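Local structure of NAD nucleotidase (Haemophilus influenzae, 3ZTV) at residues Phe98-Gly101 with Asn102-Asp106; Leu158-Val161 with Asn162-Val165. The protein hydrolyses NAD to adenosine and nicotinamide riboside as a zinc-dependent periplasmic 5'-nucleotidase that also has pyrophosphatase activity. One frame throughout, in Å; residues are numbered along the deposited sequence.

Interaction 1. Residues Phe98-Gly101 with Asn102-Asp106; sequences FTLG and NHEFD. With ZN (zinc ion), chain B.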
loop_
_atom_site.group_PDB
_atom_site.type_symbol
_atom_site.label_atom_id
_atom_site.label_comp_id
_atom_site.label_asym_id
_atom_site.label_seq_id
_atom_site.Cartn_x
_atom_site.Cartn_y
_atom_site.Cartn_z
ATOM N N PHE A 98 -6.525 24.627 -0.485
ATOM C CA PHE A 98 -6.152 24.202 0.861
ATOM C C PHE A 98 -6.164 22.679 0.837
ATOM O O PHE A 98 -7.082 22.080 0.258
ATOM C CB PHE A 98 -7.225 24.708 1.829
ATOM C CG PHE A 98 -7.143 24.160 3.244
ATOM C CD1 PHE A 98 -6.047 24.393 4.058
ATOM C CD2 PHE A 98 -8.227 23.470 3.777
ATOM C CE1 PHE A 98 -6.012 23.906 5.363
ATOM C CE2 PHE A 98 -8.197 23.000 5.072
ATOM C CZ PHE A 98 -7.102 23.223 5.871
ATOM N N THR A 99 -5.165 22.040 1.440
ATOM C CA THR A 99 -5.211 20.585 1.605
ATOM C C THR A 99 -5.389 20.236 3.090
ATOM O O THR A 99 -4.960 20.978 3.972
ATOM C CB THR A 99 -3.977 19.861 0.975
ATOM O OG1 THR A 99 -4.322 18.500 0.684
ATOM C CG2 THR A 99 -2.785 19.895 1.907
ATOM N N LEU A 100 -6.041 19.111 3.347
ATOM C CA LEU A 100 -6.215 18.650 4.723
ATOM C C LEU A 100 -4.908 18.209 5.367
ATOM O O LEU A 100 -4.116 17.493 4.748
ATOM C CB LEU A 100 -7.223 17.492 4.772
ATOM C CG LEU A 100 -8.609 17.741 4.186
ATOM C CD1 LEU A 100 -9.405 16.446 4.200
ATOM C CD2 LEU A 100 -9.318 18.840 4.977
ATOM N N GLY A 101 -4.693 18.651 6.603
ATOM C CA GLY A 101 -3.622 18.128 7.423
ATOM C C GLY A 101 -4.113 17.070 8.393
ATOM O O GLY A 101 -5.214 16.497 8.222
ATOM N N ASN A 102 -3.291 16.786 9.398
ATOM C CA ASN A 102 -3.650 15.801 10.405
ATOM C C ASN A 102 -4.538 16.398 11.482
ATOM O O ASN A 102 -5.506 15.765 11.923
ATOM C CB ASN A 102 -2.429 15.091 11.021
ATOM C CG ASN A 102 -1.394 16.050 11.580
ATOM O OD1 ASN A 102 -1.011 16.999 10.920
ATOM N ND2 ASN A 102 -0.923 15.792 12.786
ATOM N N HIS A 103 -4.250 17.622 11.898
ATOM C CA HIS A 103 -5.024 18.233 12.978
ATOM C C HIS A 103 -6.422 18.656 12.553
ATOM O O HIS A 103 -7.275 18.918 13.400
ATOM C CB HIS A 103 -4.264 19.396 13.611
ATOM C CG HIS A 103 -3.155 18.961 14.509
ATOM N ND1 HIS A 103 -1.859 18.812 14.081
ATOM C CD2 HIS A 103 -3.152 18.645 15.825
ATOM C CE1 HIS A 103 -1.100 18.429 15.093
ATOM N NE2 HIS A 103 -1.867 18.309 16.162
ATOM N N GLU A 104 -6.683 18.695 11.251
ATOM C CA GLU A 104 -8.033 18.950 10.776
ATOM C C GLU A 104 -9.037 17.926 11.327
ATOM O O GLU A 104 -10.235 18.206 11.376
ATOM C CB GLU A 104 -8.071 18.977 9.243
ATOM C CG GLU A 104 -7.960 20.384 8.636
ATOM C CD GLU A 104 -6.601 21.034 8.822
ATOM O OE1 GLU A 104 -5.584 20.393 8.497
ATOM O OE2 GLU A 104 -6.535 22.193 9.273
ATOM N N PHE A 105 -8.551 16.760 11.759
ATOM C CA PHE A 105 -9.416 15.713 12.305
ATOM C C PHE A 105 -9.399 15.612 13.844
ATOM O O PHE A 105 -9.994 14.685 14.399
ATOM C CB PHE A 105 -9.060 14.355 11.677
ATOM C CG PHE A 105 -9.465 14.240 10.236
ATOM C CD1 PHE A 105 -10.764 13.900 9.895
ATOM C CD2 PHE A 105 -8.551 14.482 9.215
ATOM C CE1 PHE A 105 -11.149 13.792 8.565
ATOM C CE2 PHE A 105 -8.932 14.381 7.883
ATOM C CZ PHE A 105 -10.230 14.028 7.560
ATOM N N ASP A 106 -8.737 16.548 14.530
ATOM C CA ASP A 106 -8.597 16.462 15.995
ATOM C C ASP A 106 -9.923 16.435 16.763
ATOM O O ASP A 106 -9.995 15.842 17.843
ATOM C CB ASP A 106 -7.753 17.616 16.534
ATOM C CG ASP A 106 -6.258 17.381 16.385
ATOM O OD1 ASP A 106 -5.844 16.390 15.720
ATOM O OD2 ASP A 106 -5.497 18.209 16.929
HETATM ZN ZN ZN B . 0.482 18.358 10.581
HETATM O O HOH W 1 1.781 19.151 11.889
#
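Glu104 meets the ring of Phe98 at its edge, with OE2 3.6 Å from CZ and in the ring plane. The carboxylate stands almost upright to the ring, the planes 87° apart. Phe98 also packs edge-to-face with His67. The second ring, that of Phe105, has Gly101 O near its plane at the edge, 4.0 Å from CD2. Leu100 CD1 approaches the same ring obliquely, 4.2 Å from Phe105 CZ.

The Glu104 chain bends at chi2 (69°) and turns its carboxylate back to the preceding loop. There OE1 accepts the N-H of Gly101 at 2.7 Å, on the anti side and 23° out of the carboxylate plane. The residues Gly101-Glu104 form the Gly-Asn-His-Glu signature of the calcineurin-like phosphoesterases, which follows the strand 97-99. Its last two residues, His103 and Glu104, open a short 3-10 turn, closed by Phe105 N to Asn102 O at 3.2 Å. Glu104 is buried. Its OE1 also takes the N-H of Asp70 and its OE2 that of Ile72, consistent with a second-shell role in positioning Asp70. The Asn102 side chain binds a zinc ion, which also holds a water and is bound by Asp70 and Asp226.

Interaction 2. Residues Leu158-Val161 with Asn162-Val165; sequences LDTV and NKTV
Val165 N reaches back to Val161 O at 2.9 Å, nearly straight at the hydrogen (177°), and this i to i+4 bond forms the first turn of helix 162-167, just after strand 151-159. Val161 CG1 and Val165 CG2 touch only loosely, 4.5 Å apart.

One residue back, Thr164 OG1 donates to Thr160 O at 2.8 Å. The hydroxyl comes in tilted 35° from the carbonyl plane. Its torsion puts OG1 beside its own backbone N (chi1 -56°), on the side that faces the incoming chain. The Thr160 methyl CG2 lies 3.5 Å from Thr164 OG1, and the two side chains cross at a slant.

Thr160 OG1 points the other way, to a water at 2.7 Å. That water accepts the N-H of Lys163 at 2.9 Å and so ties the connecting loop to the helix start. Lys163 CB rests against Thr160, while the rest of its chain leads away and its NZ makes a salt bridge to Asp226, a zinc ligand. The Asp159 side chain crosses that of Thr164 at about a right angle, OD1 3.9 Å from OG1. Asp159 OD1 takes a weak bond from Thr160 N at 2.9 Å.

Three polar groups of the first helical turn, Thr164 OG1 and the N-H groups of Lys163 and Val165, are therefore satisfied by the loop or its water, consistent with a firmly set helix start from which Lys163 reaches Asp226.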
loop_
_atom_site.group_PDB
_atom_site.type_symbol
_atom_site.label_atom_id
_atom_site.label_comp_id
_atom_site.label_asym_id
_atom_site.label_seq_id
_atom_site.Cartn_x
_atom_site.Cartn_y
_atom_site.Cartn_z
ATOM N N LEU A 158 -2.860 15.911 -0.750
ATOM C CA LEU A 158 -2.412 14.691 -0.074
ATOM C C LEU A 158 -2.235 14.923 1.424
ATOM O O LEU A 158 -1.727 15.975 1.829
ATOM C CB LEU A 158 -1.082 14.205 -0.678
ATOM C CG LEU A 158 -0.735 12.714 -0.564
ATOM C CD1 LEU A 158 -1.598 11.868 -1.492
ATOM C CD2 LEU A 158 0.748 12.488 -0.884
ATOM N N ASP A 159 -2.599 13.928 2.233
ATOM C CA ASP A 159 -2.443 14.006 3.689
ATOM C C ASP A 159 -1.527 12.919 4.216
ATOM O O ASP A 159 -1.333 11.876 3.581
ATOM C CB ASP A 159 -3.813 13.855 4.360
ATOM C CG ASP A 159 -3.930 14.589 5.705
ATOM O OD1 ASP A 159 -2.921 15.033 6.303
ATOM O OD2 ASP A 159 -5.092 14.711 6.184
ATOM N N THR A 160 -0.936 13.179 5.372
ATOM C CA THR A 160 -0.231 12.154 6.114
ATOM C C THR A 160 -1.232 11.114 6.640
ATOM O O THR A 160 -2.326 11.465 7.108
ATOM C CB THR A 160 0.609 12.781 7.238
ATOM O OG1 THR A 160 1.439 11.770 7.827
ATOM C CG2 THR A 160 -0.256 13.490 8.311
ATOM N N VAL A 161 -0.887 9.833 6.533
ATOM C CA VAL A 161 -1.826 8.749 6.837
ATOM C C VAL A 161 -1.755 8.266 8.289
ATOM O O VAL A 161 -2.682 8.511 9.071
ATOM C CB VAL A 161 -1.688 7.567 5.846
ATOM C CG1 VAL A 161 -2.563 6.407 6.285
ATOM C CG2 VAL A 161 -2.066 8.023 4.434
ATOM N N ASN A 162 -0.680 7.573 8.652
ATOM C CA ASN A 162 -0.578 6.976 9.984
ATOM C C ASN A 162 -0.763 8.000 11.109
ATOM O O ASN A 162 -1.473 7.757 12.081
ATOM C CB ASN A 162 0.759 6.245 10.166
ATOM C CG ASN A 162 0.889 5.016 9.285
ATOM O OD1 ASN A 162 -0.100 4.459 8.814
ATOM N ND2 ASN A 162 2.123 4.576 9.079
ATOM N N LYS A 163 -0.125 9.154 10.975
ATOM C CA LYS A 163 -0.215 10.188 12.000
ATOM C C LYS A 163 -1.666 10.648 12.220
ATOM O O LYS A 163 -2.100 10.872 13.358
ATOM C CB LYS A 163 0.682 11.376 11.636
ATOM C CG LYS A 163 0.660 12.490 12.668
ATOM C CD LYS A 163 1.618 13.611 12.301
ATOM C CE LYS A 163 3.077 13.184 12.430
ATOM N NZ LYS A 163 3.993 14.363 12.316
ATOM N N THR A 164 -2.423 10.783 11.135
ATOM C CA THR A 164 -3.817 11.209 11.223
ATOM C C THR A 164 -4.686 10.113 11.836
ATOM O O THR A 164 -5.451 10.360 12.777
ATOM C CB THR A 164 -4.374 11.633 9.844
ATOM O OG1 THR A 164 -3.536 12.657 9.299
ATOM C CG2 THR A 164 -5.801 12.172 9.972
ATOM N N VAL A 165 -4.562 8.902 11.310
ATOM C CA VAL A 165 -5.358 7.775 11.784
ATOM C C VAL A 165 -5.079 7.478 13.258
ATOM O O VAL A 165 -6.010 7.246 14.041
ATOM C CB VAL A 165 -5.100 6.522 10.915
ATOM C CG1 VAL A 165 -5.702 5.262 11.552
ATOM C CG2 VAL A 165 -5.658 6.735 9.523
HETATM O O HOH W 2 1.968 9.395 9.012
#

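Interaction 1 comes first along the chain and interaction 2 follows, with centres about 9 Å apart. Both lie at the end of a strand within the calcineurin-like phosphoesterase range. Strand 97-99 belongs to the seven-stranded mixed sheet and strand 151-159 to the six-stranded one, the two sheets of the sandwich typical of this family. The contacts touch directly: Asn102 CB packs 3.2 Å from Thr164 OG1, which sets the start of helix 162-167 against the zinc-binding residue. Interaction 1 gives the dizinc site a direct ligand, Asn102. Interaction 2 lies beside it and reaches the site through Lys163 and Asp226.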